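PDB 1IUH: 2'-5' RNA Ligase from Thermus thermophilus, which is a LigT-like member of the 2H phosphoesterase superfamily, folded as a single compact chain of alpha and beta structure. Local coordinates for residues 1-6 with 54-59; 41-46 with 107-112; 62-67 with 155-160; 161-166 with 170-175. One frame throughout, in Å; residues are numbered along the deposited sequence.

Interaction 1. Residues 1-6 with 54-59; sequences MRLFYA and PDYLAL
Tyr5 reaches from its strand to helix 53-66 and ends against Tyr56, with the two side chains crossing at about a right angle. The hydroxyl of Tyr5 donates to a backbone carbonyl: Tyr5 OH lies 2.7 Å from Tyr56 O. The C=O...donor angle is only 104°, with the donor tilted a little from the carbonyl plane, so the phenol comes to the oxygen from its flank and not head on. Seen from the ring of Tyr5, the same oxygen sits at the edge, in plane. Tyrosine suits this place because its ring fills the gap between sheet and helix while its buried hydroxyl finds an acceptor on the helix backbone. CG stands anti to the carbonyl carbon (chi1 -67°), which directs the ring across that gap.

The hydroxyl is also wedged among carbon atoms. Tyr5 OH lies 3.2 Å from Tyr56 CB and 3.7 Å from Leu59 CB, and it meets the ring of Tyr56 at an edge, near its plane. Beside it Leu3 leans obliquely on the second ring, Leu3 CD1 coming 4.0 Å from Tyr56 CD1. The polar end of Tyr56 turns to another partner, its OH bonding to Glu52 OE1, while its side chain also touches Leu45, Leu112 and Leu159.

Leu3 and Tyr5 alternate with Arg2 and Phe4, so only one face of the strand meets the helix. The axes of strand residues 2-6 and helix residues 54-59 run parallel, 10.9 Å apart at their closest, as is usual for a helix layered on a beta sheet; here helix 53-66 covers a face of the antiparallel sheet of this LigT-like fold.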
loop_
_atom_site.group_PDB
_atom_site.type_symbol
_atom_site.label_atom_id
_atom_site.label_comp_id
_atom_site.label_asym_id
_atom_site.label_seq_id
_atom_site.Cartn_x
_atom_site.Cartn_y
_atom_site.Cartn_z
ATOM N N MET A 1 -11.643 11.117 9.146
ATOM C CA MET A 1 -10.575 10.808 8.173
ATOM C C MET A 1 -10.360 9.312 7.923
ATOM O O MET A 1 -10.311 8.493 8.820
ATOM C CB MET A 1 -9.265 11.387 8.633
ATOM C CG MET A 1 -9.311 12.813 9.143
ATOM S SD MET A 1 -7.636 13.492 9.253
ATOM C CE MET A 1 -7.782 14.931 8.217
ATOM N N ARG A 2 -10.232 8.970 6.669
ATOM C CA ARG A 2 -9.984 7.614 6.259
ATOM C C ARG A 2 -8.464 7.613 6.083
ATOM O O ARG A 2 -7.886 8.304 5.231
ATOM C CB ARG A 2 -10.735 7.419 4.977
ATOM C CG ARG A 2 -10.464 6.186 4.235
ATOM C CD ARG A 2 -11.071 6.378 2.844
ATOM N NE ARG A 2 -10.959 5.175 2.032
ATOM C CZ ARG A 2 -11.821 4.156 2.080
ATOM N NH1 ARG A 2 -12.881 4.196 2.907
ATOM N NH2 ARG A 2 -11.583 3.092 1.310
ATOM N N LEU A 3 -7.802 6.874 6.938
ATOM C CA LEU A 3 -6.344 6.847 6.961
ATOM C C LEU A 3 -5.733 5.472 6.702
ATOM O O LEU A 3 -6.373 4.443 6.958
ATOM C CB LEU A 3 -5.894 7.284 8.350
ATOM C CG LEU A 3 -6.336 8.661 8.858
ATOM C CD1 LEU A 3 -6.171 8.714 10.351
ATOM C CD2 LEU A 3 -5.503 9.757 8.195
ATOM N N PHE A 4 -4.491 5.474 6.216
ATOM C CA PHE A 4 -3.700 4.249 6.011
ATOM C C PHE A 4 -2.202 4.583 6.036
ATOM O O PHE A 4 -1.802 5.747 5.837
ATOM C CB PHE A 4 -4.050 3.542 4.680
ATOM C CG PHE A 4 -3.673 4.301 3.419
ATOM C CD1 PHE A 4 -2.519 3.987 2.713
ATOM C CD2 PHE A 4 -4.496 5.299 2.895
ATOM C CE1 PHE A 4 -2.190 4.649 1.499
ATOM C CE2 PHE A 4 -4.167 5.964 1.674
ATOM C CZ PHE A 4 -3.006 5.619 0.991
ATOM N N TYR A 5 -1.395 3.579 6.383
ATOM C CA TYR A 5 0.064 3.711 6.317
ATOM C C TYR A 5 0.522 3.051 4.989
ATOM O O TYR A 5 0.034 2.000 4.582
ATOM C CB TYR A 5 0.810 3.046 7.507
ATOM C CG TYR A 5 0.584 3.710 8.866
ATOM C CD1 TYR A 5 -0.371 3.187 9.744
ATOM C CD2 TYR A 5 1.352 4.824 9.301
ATOM C CE1 TYR A 5 -0.563 3.730 11.025
ATOM C CE2 TYR A 5 1.160 5.394 10.610
ATOM C CZ TYR A 5 0.190 4.812 11.448
ATOM O OH TYR A 5 -0.087 5.221 12.716
ATOM N N ALA A 6 1.479 3.671 4.322
ATOM C CA ALA A 6 1.914 3.128 3.069
ATOM C C ALA A 6 3.345 3.497 2.738
ATOM O O ALA A 6 3.925 4.401 3.331
ATOM C CB ALA A 6 0.957 3.639 1.917
ATOM N N PRO A 54 -2.750 12.263 16.397
ATOM C CA PRO A 54 -1.495 12.289 17.149
ATOM C C PRO A 54 -0.942 10.895 17.421
ATOM O O PRO A 54 0.283 10.683 17.392
ATOM C CB PRO A 54 -1.888 12.997 18.460
ATOM C CG PRO A 54 -3.035 13.829 18.054
ATOM C CD PRO A 54 -3.826 12.947 17.138
ATOM N N ASP A 55 -1.842 9.981 17.767
ATOM C CA ASP A 55 -1.490 8.588 18.063
ATOM C C ASP A 55 -1.004 7.910 16.819
ATOM O O ASP A 55 0.015 7.257 16.841
ATOM C CB ASP A 55 -2.695 7.846 18.644
ATOM C CG ASP A 55 -3.142 8.431 19.966
ATOM O OD1 ASP A 55 -2.313 8.409 20.892
ATOM O OD2 ASP A 55 -4.273 8.930 20.086
ATOM N N TYR A 56 -1.698 8.053 15.711
ATOM C CA TYR A 56 -1.132 7.463 14.505
ATOM C C TYR A 56 0.236 8.115 14.114
ATOM O O TYR A 56 1.154 7.447 13.619
ATOM C CB TYR A 56 -2.163 7.549 13.388
ATOM C CG TYR A 56 -3.394 6.728 13.778
ATOM C CD1 TYR A 56 -4.687 7.296 13.765
ATOM C CD2 TYR A 56 -3.251 5.399 14.172
ATOM C CE1 TYR A 56 -5.777 6.575 14.128
ATOM C CE2 TYR A 56 -4.320 4.662 14.534
ATOM C CZ TYR A 56 -5.600 5.230 14.520
ATOM O OH TYR A 56 -6.700 4.455 14.868
ATOM N N LEU A 57 0.375 9.411 14.373
ATOM C CA LEU A 57 1.624 10.133 14.108
ATOM C C LEU A 57 2.719 9.623 15.008
ATOM O O LEU A 57 3.843 9.332 14.538
ATOM C CB LEU A 57 1.444 11.662 14.309
ATOM C CG LEU A 57 0.594 12.323 13.191
ATOM C CD1 LEU A 57 0.255 13.789 13.516
ATOM C CD2 LEU A 57 1.334 12.254 11.827
ATOM N N ALA A 58 2.409 9.467 16.288
ATOM C CA ALA A 58 3.424 9.019 17.227
ATOM C C ALA A 58 3.858 7.560 16.919
ATOM O O ALA A 58 5.055 7.169 16.967
ATOM C CB ALA A 58 2.881 9.177 18.639
ATOM N N LEU A 59 2.860 6.763 16.570
ATOM C CA LEU A 59 3.111 5.416 16.210
ATOM C C LEU A 59 4.080 5.395 15.030
ATOM O O LEU A 59 5.040 4.606 15.010
ATOM C CB LEU A 59 1.823 4.741 15.861
ATOM C CG LEU A 59 1.977 3.263 15.482
ATOM C CD1 LEU A 59 2.917 2.545 16.451
ATOM C CD2 LEU A 59 0.615 2.616 15.517
#

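Interaction 2. Residues 41-46 with 107-112; sequences TLLFLG and AGVEEL
Leu43 and Leu45 meet Val109 purely through aliphatic groups, and the one aromatic ring of the two segments, that of Phe44, turns to the opposite face of the strand. One face of this ring lies over the backbone N of Gly46, which stands 3.6 Å above the plane, over its centre; the side chain also touches Pro121, Arg2 and Phe4.

On the helix-facing side a single methyl carries the contact. Val109 CG2 comes 3.7 Å from Leu43 CD2 and 3.8 Å from Leu45 CD2, meeting Leu43 tip to tip and Leu45 at a slant. With CG1 anti to the backbone N (chi1 173°), CG2 is the branch placed against the two leucines. The longer leucines span the distance from the strand, whereas the short, branched valine keeps its methyls close to the helix.

Two classic beta bulges interrupt the strand: Leu42 and Leu43 both face Tyr5, and Leu45 and Gly46 both face Leu3. The positive phi of Gly46 suits glycine at the second. Strand 39-47 is thus an uneven neighbour of strand 2-8, and helix 96-113 packs on it beside helix 53-66, whose Tyr56 touches both Leu45 and Val109.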
loop_
_atom_site.group_PDB
_atom_site.type_symbol
_atom_site.label_atom_id
_atom_site.label_comp_id
_atom_site.label_asym_id
_atom_site.label_seq_id
_atom_site.Cartn_x
_atom_site.Cartn_y
_atom_site.Cartn_z
ATOM N N THR A 41 0.409 -0.500 0.588
ATOM C CA THR A 41 -0.174 -0.207 1.905
ATOM C C THR A 41 0.317 -1.113 3.037
ATOM O O THR A 41 0.342 -2.298 2.903
ATOM C CB THR A 41 -1.706 -0.290 1.825
ATOM O OG1 THR A 41 -2.172 0.671 0.847
ATOM C CG2 THR A 41 -2.333 -0.022 3.192
ATOM N N LEU A 42 0.770 -0.571 4.152
ATOM C CA LEU A 42 1.212 -1.491 5.207
ATOM C C LEU A 42 0.074 -1.808 6.169
ATOM O O LEU A 42 0.012 -2.886 6.745
ATOM C CB LEU A 42 2.376 -0.921 5.959
ATOM C CG LEU A 42 3.524 -0.525 5.055
ATOM C CD1 LEU A 42 4.240 0.681 5.665
ATOM C CD2 LEU A 42 4.454 -1.703 4.899
ATOM N N LEU A 43 -0.855 -0.887 6.293
ATOM C CA LEU A 43 -1.983 -1.067 7.193
ATOM C C LEU A 43 -3.062 -0.038 6.898
ATOM O O LEU A 43 -2.782 1.138 6.998
ATOM C CB LEU A 43 -1.530 -0.895 8.632
ATOM C CG LEU A 43 -2.670 -0.986 9.652
ATOM C CD1 LEU A 43 -3.227 -2.369 9.557
ATOM C CD2 LEU A 43 -2.155 -0.698 11.134
ATOM N N PHE A 44 -4.259 -0.480 6.494
ATOM C CA PHE A 44 -5.396 0.416 6.220
ATOM C C PHE A 44 -6.174 0.626 7.549
ATOM O O PHE A 44 -6.406 -0.321 8.298
ATOM C CB PHE A 44 -6.248 -0.224 5.131
ATOM C CG PHE A 44 -7.511 0.467 4.862
ATOM C CD1 PHE A 44 -7.520 1.706 4.248
ATOM C CD2 PHE A 44 -8.727 -0.131 5.209
ATOM C CE1 PHE A 44 -8.723 2.357 3.976
ATOM C CE2 PHE A 44 -9.944 0.510 4.934
ATOM C CZ PHE A 44 -9.937 1.766 4.314
ATOM N N LEU A 45 -6.525 1.865 7.873
ATOM C CA LEU A 45 -7.222 2.146 9.124
ATOM C C LEU A 45 -8.736 2.439 9.010
ATOM O O LEU A 45 -9.460 2.377 9.989
ATOM C CB LEU A 45 -6.513 3.297 9.879
ATOM C CG LEU A 45 -5.050 3.119 10.338
ATOM C CD1 LEU A 45 -4.678 4.397 11.115
ATOM C CD2 LEU A 45 -4.799 1.879 11.213
ATOM N N GLY A 46 -9.220 2.707 7.802
ATOM C CA GLY A 46 -10.631 2.993 7.626
ATOM C C GLY A 46 -10.917 4.403 8.095
ATOM O O GLY A 46 -10.037 5.248 8.033
ATOM N N ALA A 107 0.278 -3.709 15.967
ATOM C CA ALA A 107 0.525 -3.787 17.400
ATOM C C ALA A 107 0.190 -2.497 18.144
ATOM O O ALA A 107 -0.475 -2.510 19.199
ATOM C CB ALA A 107 1.983 -4.157 17.618
ATOM N N GLY A 108 0.656 -1.391 17.563
ATOM C CA GLY A 108 0.447 -0.071 18.105
ATOM C C GLY A 108 -1.022 0.299 18.093
ATOM O O GLY A 108 -1.536 0.907 19.057
ATOM N N VAL A 109 -1.690 -0.059 17.007
ATOM C CA VAL A 109 -3.107 0.206 16.839
ATOM C C VAL A 109 -3.881 -0.638 17.808
ATOM O O VAL A 109 -4.886 -0.209 18.314
ATOM C CB VAL A 109 -3.614 -0.093 15.373
ATOM C CG1 VAL A 109 -5.090 0.043 15.311
ATOM C CG2 VAL A 109 -2.969 0.846 14.383
ATOM N N GLU A 110 -3.433 -1.845 18.090
ATOM C CA GLU A 110 -4.157 -2.647 19.071
ATOM C C GLU A 110 -4.033 -2.009 20.475
ATOM O O GLU A 110 -5.034 -1.830 21.195
ATOM C CB GLU A 110 -3.618 -4.067 19.059
ATOM C CG GLU A 110 -3.878 -4.774 17.720
ATOM C CD GLU A 110 -3.283 -6.134 17.662
ATOM O OE1 GLU A 110 -2.128 -6.301 18.073
ATOM O OE2 GLU A 110 -3.955 -7.057 17.193
ATOM N N GLU A 111 -2.809 -1.651 20.852
ATOM C CA GLU A 111 -2.600 -1.024 22.153
ATOM C C GLU A 111 -3.549 0.134 22.281
ATOM O O GLU A 111 -4.203 0.335 23.304
ATOM C CB GLU A 111 -1.177 -0.486 22.279
ATOM C CG GLU A 111 -1.041 0.486 23.403
ATOM C CD GLU A 111 0.346 0.467 24.092
ATOM O OE1 GLU A 111 0.787 -0.642 24.501
ATOM O OE2 GLU A 111 0.980 1.550 24.250
ATOM N N LEU A 112 -3.679 0.894 21.216
ATOM C CA LEU A 112 -4.519 2.059 21.310
ATOM C C LEU A 112 -5.995 1.799 21.199
ATOM O O LEU A 112 -6.800 2.532 21.729
ATOM C CB LEU A 112 -4.135 3.043 20.224
ATOM C CG LEU A 112 -5.157 4.171 20.114
ATOM C CD1 LEU A 112 -4.595 5.425 20.806
ATOM C CD2 LEU A 112 -5.452 4.436 18.669
#

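Interaction 3. Residues 62-67 with 155-160; sequences RLARLE and EGFALV
Leu63, whose side chain touches Phe157, also has a carbonyl gripped twice: Leu63 O accepts from Leu66 N at 3.0 Å and from Glu67 N at 3.3 Å. One bond spans three residues and the other four, as is common in the last turn of a helix, and Glu67 is the first residue to leave helical geometry. This is the closing end of helix 53-66, laid against strand 150-164 of the antiparallel sheet in a helix-on-sheet layer.

The packing depends on one aromatic side chain. Phe157 rises from the strand toward the helix and brings the far part of its ring up to two carbons of the helix, the CB of Leu63 and the methyl of Ala64, both meeting it obliquely. Its CG sits between the backbone N and the carbonyl carbon (chi1 61°), which sets the ring up toward the helix. A large flat residue is well suited here, since it bridges a gap that the alanine methyl could not cross by itself. The CA atoms of Ala64 and Gly156 are the nearest pair, 7.2 Å apart, consistent with the small size of both residues.

Around them the ring of Phe157 meets that of Phe177, with planes at about 30°, and its side chain touches Tyr5 and Leu101. At the helix end the carboxylate of Glu67 forms a salt bridge with Arg100, tying the end of helix 53-66 to helix 96-113.

The contact itself is light, burying 85 Å² in all: Leu63 CB lies 4.4 Å from Phe157 CZ, and the methyl Ala64 CB is likewise 4.4 Å from Phe157 CE2.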
loop_
_atom_site.group_PDB
_atom_site.type_symbol
_atom_site.label_atom_id
_atom_site.label_comp_id
_atom_site.label_asym_id
_atom_site.label_seq_id
_atom_site.Cartn_x
_atom_site.Cartn_y
_atom_site.Cartn_z
ATOM N N ARG A 62 7.567 6.348 16.235
ATOM C CA ARG A 62 8.147 5.232 17.018
ATOM C C ARG A 62 8.695 4.101 16.121
ATOM O O ARG A 62 9.854 3.700 16.219
ATOM C CB ARG A 62 7.110 4.645 17.962
ATOM C CG ARG A 62 7.330 5.043 19.347
ATOM C CD ARG A 62 6.132 4.661 20.202
ATOM N NE ARG A 62 6.225 3.284 20.654
ATOM C CZ ARG A 62 5.183 2.474 20.832
ATOM N NH1 ARG A 62 3.940 2.914 20.579
ATOM N NH2 ARG A 62 5.391 1.225 21.275
ATOM N N LEU A 63 7.839 3.589 15.249
ATOM C CA LEU A 63 8.269 2.535 14.390
ATOM C C LEU A 63 9.429 2.980 13.556
ATOM O O LEU A 63 10.390 2.216 13.418
ATOM C CB LEU A 63 7.135 2.079 13.498
ATOM C CG LEU A 63 6.219 1.199 14.275
ATOM C CD1 LEU A 63 5.434 0.442 13.254
ATOM C CD2 LEU A 63 6.989 0.246 15.119
ATOM N N ALA A 64 9.354 4.202 13.000
ATOM C CA ALA A 64 10.463 4.723 12.148
ATOM C C ALA A 64 11.820 4.686 12.813
ATOM O O ALA A 64 12.789 4.378 12.152
ATOM C CB ALA A 64 10.192 6.187 11.648
ATOM N N ARG A 65 11.900 5.030 14.097
ATOM C CA ARG A 65 13.200 5.029 14.783
ATOM C C ARG A 65 13.706 3.639 15.190
ATOM O O ARG A 65 14.887 3.468 15.466
ATOM C CB ARG A 65 13.221 5.999 15.999
ATOM C CG ARG A 65 12.204 5.728 17.061
ATOM C CD ARG A 65 12.241 6.822 18.154
ATOM N NE ARG A 65 12.809 6.335 19.426
ATOM C CZ ARG A 65 12.270 5.360 20.181
ATOM N NH1 ARG A 65 11.127 4.732 19.810
ATOM N NH2 ARG A 65 12.867 5.011 21.325
ATOM N N LEU A 66 12.839 2.639 15.170
ATOM C CA LEU A 66 13.243 1.302 15.533
ATOM C C LEU A 66 13.713 0.427 14.346
ATOM O O LEU A 66 14.460 -0.555 14.526
ATOM C CB LEU A 66 12.060 0.612 16.214
ATOM C CG LEU A 66 11.538 1.243 17.509
ATOM C CD1 LEU A 66 10.224 0.615 17.919
ATOM C CD2 LEU A 66 12.568 1.037 18.585
ATOM N N GLU A 67 13.277 0.749 13.132
ATOM C CA GLU A 67 13.638 -0.094 11.979
ATOM C C GLU A 67 14.499 0.616 10.967
ATOM O O GLU A 67 14.323 1.805 10.719
ATOM C CB GLU A 67 12.384 -0.611 11.294
ATOM C CG GLU A 67 11.537 -1.437 12.221
ATOM C CD GLU A 67 11.988 -2.858 12.232
ATOM O OE1 GLU A 67 11.864 -3.532 11.193
ATOM O OE2 GLU A 67 12.479 -3.317 13.259
ATOM N N GLU A 155 13.296 3.482 2.306
ATOM C CA GLU A 155 13.808 4.403 3.328
ATOM C C GLU A 155 12.800 5.007 4.264
ATOM O O GLU A 155 13.175 5.743 5.182
ATOM C CB GLU A 155 14.504 5.554 2.673
ATOM C CG GLU A 155 15.063 5.166 1.401
ATOM C CD GLU A 155 16.547 5.120 1.445
ATOM O OE1 GLU A 155 17.074 4.712 2.519
ATOM O OE2 GLU A 155 17.170 5.485 0.400
ATOM N N GLY A 156 11.518 4.743 4.045
ATOM C CA GLY A 156 10.531 5.314 4.951
ATOM C C GLY A 156 9.132 5.079 4.467
ATOM O O GLY A 156 8.935 4.420 3.460
ATOM N N PHE A 157 8.152 5.591 5.194
ATOM C CA PHE A 157 6.755 5.399 4.804
ATOM C C PHE A 157 5.929 6.580 5.292
ATOM O O PHE A 157 6.462 7.501 5.909
ATOM C CB PHE A 157 6.243 4.099 5.387
ATOM C CG PHE A 157 6.279 4.076 6.869
ATOM C CD1 PHE A 157 5.097 4.271 7.628
ATOM C CD2 PHE A 157 7.499 3.916 7.549
ATOM C CE1 PHE A 157 5.158 4.311 9.060
ATOM C CE2 PHE A 157 7.554 3.962 8.965
ATOM C CZ PHE A 157 6.385 4.163 9.720
ATOM N N ALA A 158 4.627 6.567 5.047
ATOM C CA ALA A 158 3.811 7.698 5.443
ATOM C C ALA A 158 2.437 7.367 5.948
ATOM O O ALA A 158 1.939 6.252 5.723
ATOM C CB ALA A 158 3.688 8.653 4.249
ATOM N N LEU A 159 1.841 8.356 6.621
ATOM C CA LEU A 159 0.501 8.301 7.145
ATOM C C LEU A 159 -0.158 9.201 6.141
ATOM O O LEU A 159 0.251 10.342 5.976
ATOM C CB LEU A 159 0.381 8.934 8.517
ATOM C CG LEU A 159 -1.078 8.983 9.041
ATOM C CD1 LEU A 159 -1.664 7.555 9.094
ATOM C CD2 LEU A 159 -1.142 9.649 10.415
ATOM N N VAL A 160 -1.182 8.670 5.484
ATOM C CA VAL A 160 -1.903 9.325 4.407
ATOM C C VAL A 160 -3.418 9.336 4.600
ATOM O O VAL A 160 -4.016 8.362 5.070
ATOM C CB VAL A 160 -1.668 8.528 3.033
ATOM C CG1 VAL A 160 -2.198 9.338 1.815
ATOM C CG2 VAL A 160 -0.221 8.114 2.905
#

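Interaction 4. Residues 161-166 with 170-175; sequences RSELKP and VYTVLE
Arg161 and Thr172 face each other as an antiparallel hydrogen-bonded pair, with Arg161 N to Thr172 O at 2.7 Å and Thr172 N to Arg161 O at 2.9 Å. Glu163 and Val170 form a second such pair: Val170 N to Glu163 O is 2.9 Å, while the return bond from Glu163 N to Val170 O, 3.0 Å long, is more bent (148°). Between them Ser162 and Tyr171 make the non-hydrogen-bonded pair. Their side chains share a face, where Ser162 OG, held anti to its own backbone N (chi1 -178°), is thereby set at the edge of the Tyr171 ring, in its plane, 3.3 Å from Tyr171 CE1. A small serine suits the place beside so broad a ring.

These pairs belong to the beta hairpin of strands 150-164 and 169-178. Beyond them the second strand turns a corner at Leu174, where Leu174 and Glu175 both face Leu159 in a classic beta bulge.

The other face, which carries Arg161, Glu163, Val170 and Thr172, mixes charged and uncharged groups and lies near the surface. The extended chain of Lys165 passes over Val170, with Lys165 CD 3.7 Å from Val170 CG2, and reaches the carboxylate in a salt bridge whose hydrogen bond is weak, Lys165 NZ to Glu163 OE2 at 3.4 Å. The other oxygen, Glu163 OE1, lies over one face of the Arg161 guanidinium, a long pairing of charge alone. A water donates to Glu163 OE2 and to Val170 O, linking side chain to opposite strand.

Further out, the Tyr171 ring meets Phe4 edge-to-face and also His39, which opens the H-x-T sequence characteristic of 2H phosphoesterases.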
loop_
_atom_site.group_PDB
_atom_site.type_symbol
_atom_site.label_atom_id
_atom_site.label_comp_id
_atom_site.label_asym_id
_atom_site.label_seq_id
_atom_site.Cartn_x
_atom_site.Cartn_y
_atom_site.Cartn_z
ATOM N N ARG A 161 -4.032 10.438 4.204
ATOM C CA ARG A 161 -5.481 10.529 4.236
ATOM C C ARG A 161 -5.993 10.300 2.801
ATOM O O ARG A 161 -5.372 10.703 1.838
ATOM C CB ARG A 161 -5.941 11.908 4.684
ATOM C CG ARG A 161 -7.475 11.983 4.835
ATOM C CD ARG A 161 -7.948 13.405 4.938
ATOM N NE ARG A 161 -9.380 13.520 5.205
ATOM C CZ ARG A 161 -9.937 14.666 5.529
ATOM N NH1 ARG A 161 -9.156 15.736 5.597
ATOM N NH2 ARG A 161 -11.215 14.726 5.854
ATOM N N SER A 162 -7.121 9.642 2.667
ATOM C CA SER A 162 -7.707 9.399 1.367
ATOM C C SER A 162 -9.092 9.991 1.447
ATOM O O SER A 162 -9.763 9.829 2.442
ATOM C CB SER A 162 -7.845 7.896 1.076
ATOM O OG SER A 162 -8.377 7.661 -0.230
ATOM N N GLU A 163 -9.517 10.671 0.397
ATOM C CA GLU A 163 -10.866 11.251 0.348
ATOM C C GLU A 163 -11.489 10.803 -0.985
ATOM O O GLU A 163 -10.876 10.952 -2.050
ATOM C CB GLU A 163 -10.803 12.794 0.402
ATOM C CG GLU A 163 -10.214 13.406 1.694
ATOM C CD GLU A 163 -10.232 14.952 1.676
ATOM O OE1 GLU A 163 -11.250 15.573 2.043
ATOM O OE2 GLU A 163 -9.244 15.588 1.249
ATOM N N LEU A 164 -12.677 10.223 -0.947
ATOM C CA LEU A 164 -13.296 9.859 -2.208
ATOM C C LEU A 164 -13.920 11.086 -2.838
ATOM O O LEU A 164 -14.764 11.781 -2.258
ATOM C CB LEU A 164 -14.365 8.770 -2.103
ATOM C CG LEU A 164 -15.172 8.773 -3.430
ATOM C CD1 LEU A 164 -14.245 8.784 -4.653
ATOM C CD2 LEU A 164 -16.095 7.574 -3.487
ATOM N N LYS A 165 -13.461 11.352 -4.046
ATOM C CA LYS A 165 -13.948 12.470 -4.778
ATOM C C LYS A 165 -14.324 11.981 -6.151
ATOM O O LYS A 165 -14.318 10.768 -6.401
ATOM C CB LYS A 165 -12.888 13.550 -4.775
ATOM C CG LYS A 165 -13.097 14.387 -3.522
ATOM C CD LYS A 165 -11.849 15.127 -3.061
ATOM C CE LYS A 165 -12.149 16.065 -1.897
ATOM N NZ LYS A 165 -10.900 16.802 -1.515
ATOM N N PRO A 166 -14.744 12.908 -7.028
ATOM C CA PRO A 166 -15.146 12.629 -8.415
ATOM C C PRO A 166 -14.249 11.586 -9.175
ATOM O O PRO A 166 -14.490 10.353 -9.172
ATOM C CB PRO A 166 -15.085 14.023 -9.046
ATOM C CG PRO A 166 -15.596 14.919 -7.935
ATOM C CD PRO A 166 -14.966 14.341 -6.683
ATOM N N VAL A 170 -8.481 11.050 -3.613
ATOM C CA VAL A 170 -7.426 12.047 -3.583
ATOM C C VAL A 170 -6.660 11.814 -2.284
ATOM O O VAL A 170 -7.239 11.785 -1.198
ATOM C CB VAL A 170 -7.988 13.493 -3.594
ATOM C CG1 VAL A 170 -6.833 14.513 -3.694
ATOM C CG2 VAL A 170 -8.938 13.677 -4.736
ATOM N N TYR A 171 -5.358 11.604 -2.419
ATOM C CA TYR A 171 -4.464 11.356 -1.277
ATOM C C TYR A 171 -3.780 12.635 -0.713
ATOM O O TYR A 171 -3.357 13.503 -1.460
ATOM C CB TYR A 171 -3.343 10.340 -1.676
ATOM C CG TYR A 171 -3.777 8.883 -1.942
ATOM C CD1 TYR A 171 -5.063 8.442 -1.590
ATOM C CD2 TYR A 171 -2.941 7.971 -2.635
ATOM C CE1 TYR A 171 -5.536 7.190 -1.913
ATOM C CE2 TYR A 171 -3.429 6.644 -2.991
ATOM C CZ TYR A 171 -4.744 6.287 -2.628
ATOM O OH TYR A 171 -5.359 5.110 -3.059
ATOM N N THR A 172 -3.701 12.755 0.607
ATOM C CA THR A 172 -2.965 13.835 1.243
ATOM C C THR A 172 -2.070 13.172 2.282
ATOM O O THR A 172 -2.556 12.477 3.171
ATOM C CB THR A 172 -3.827 14.826 2.004
ATOM O OG1 THR A 172 -4.764 15.468 1.121
ATOM C CG2 THR A 172 -2.933 15.867 2.628
ATOM N N VAL A 173 -0.759 13.382 2.145
ATOM C CA VAL A 173 0.233 12.825 3.060
ATOM C C VAL A 173 0.276 13.652 4.346
ATOM O O VAL A 173 0.737 14.779 4.293
ATOM C CB VAL A 173 1.662 12.873 2.420
ATOM C CG1 VAL A 173 2.753 12.464 3.498
ATOM C CG2 VAL A 173 1.699 12.028 1.177
ATOM N N LEU A 174 -0.182 13.130 5.488
ATOM C CA LEU A 174 -0.147 13.901 6.708
ATOM C C LEU A 174 1.226 13.905 7.193
ATOM O O LEU A 174 1.637 14.842 7.781
ATOM C CB LEU A 174 -1.023 13.314 7.776
ATOM C CG LEU A 174 -2.440 13.149 7.237
ATOM C CD1 LEU A 174 -3.378 12.769 8.377
ATOM C CD2 LEU A 174 -2.885 14.467 6.569
ATOM N N GLU A 175 1.949 12.821 6.988
ATOM C CA GLU A 175 3.329 12.793 7.402
ATOM C C GLU A 175 4.159 11.684 6.824
ATOM O O GLU A 175 3.637 10.633 6.551
ATOM C CB GLU A 175 3.485 12.776 8.921
ATOM C CG GLU A 175 4.223 14.088 9.257
ATOM C CD GLU A 175 5.162 13.961 10.384
ATOM O OE1 GLU A 175 4.670 13.850 11.525
ATOM O OE2 GLU A 175 6.377 13.967 10.146
HETATM O O HOH W 1 -6.829 14.158 0.587
#

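All four contacts gather round one antiparallel sheet in which strand 2-8 lies between strands 39-47 and 150-164. Interactions 1 and 2 have centres about 8 Å apart and cross along the chain, their segments alternating. Interaction 1 shares helix 53-66 with interaction 3, about 11 Å away, and closes before interaction 3 opens. Interaction 4 comes last, its centre about 19 Å from that of interaction 3, yet the two share strand 150-164 and are joined by backbone bonds between Leu159 and both Leu174 and Glu175. Interactions 1 to 3 fasten helices to the sheet across 48 to 88 residues of chain, whereas interaction 4 is a local hairpin within the sheet itself.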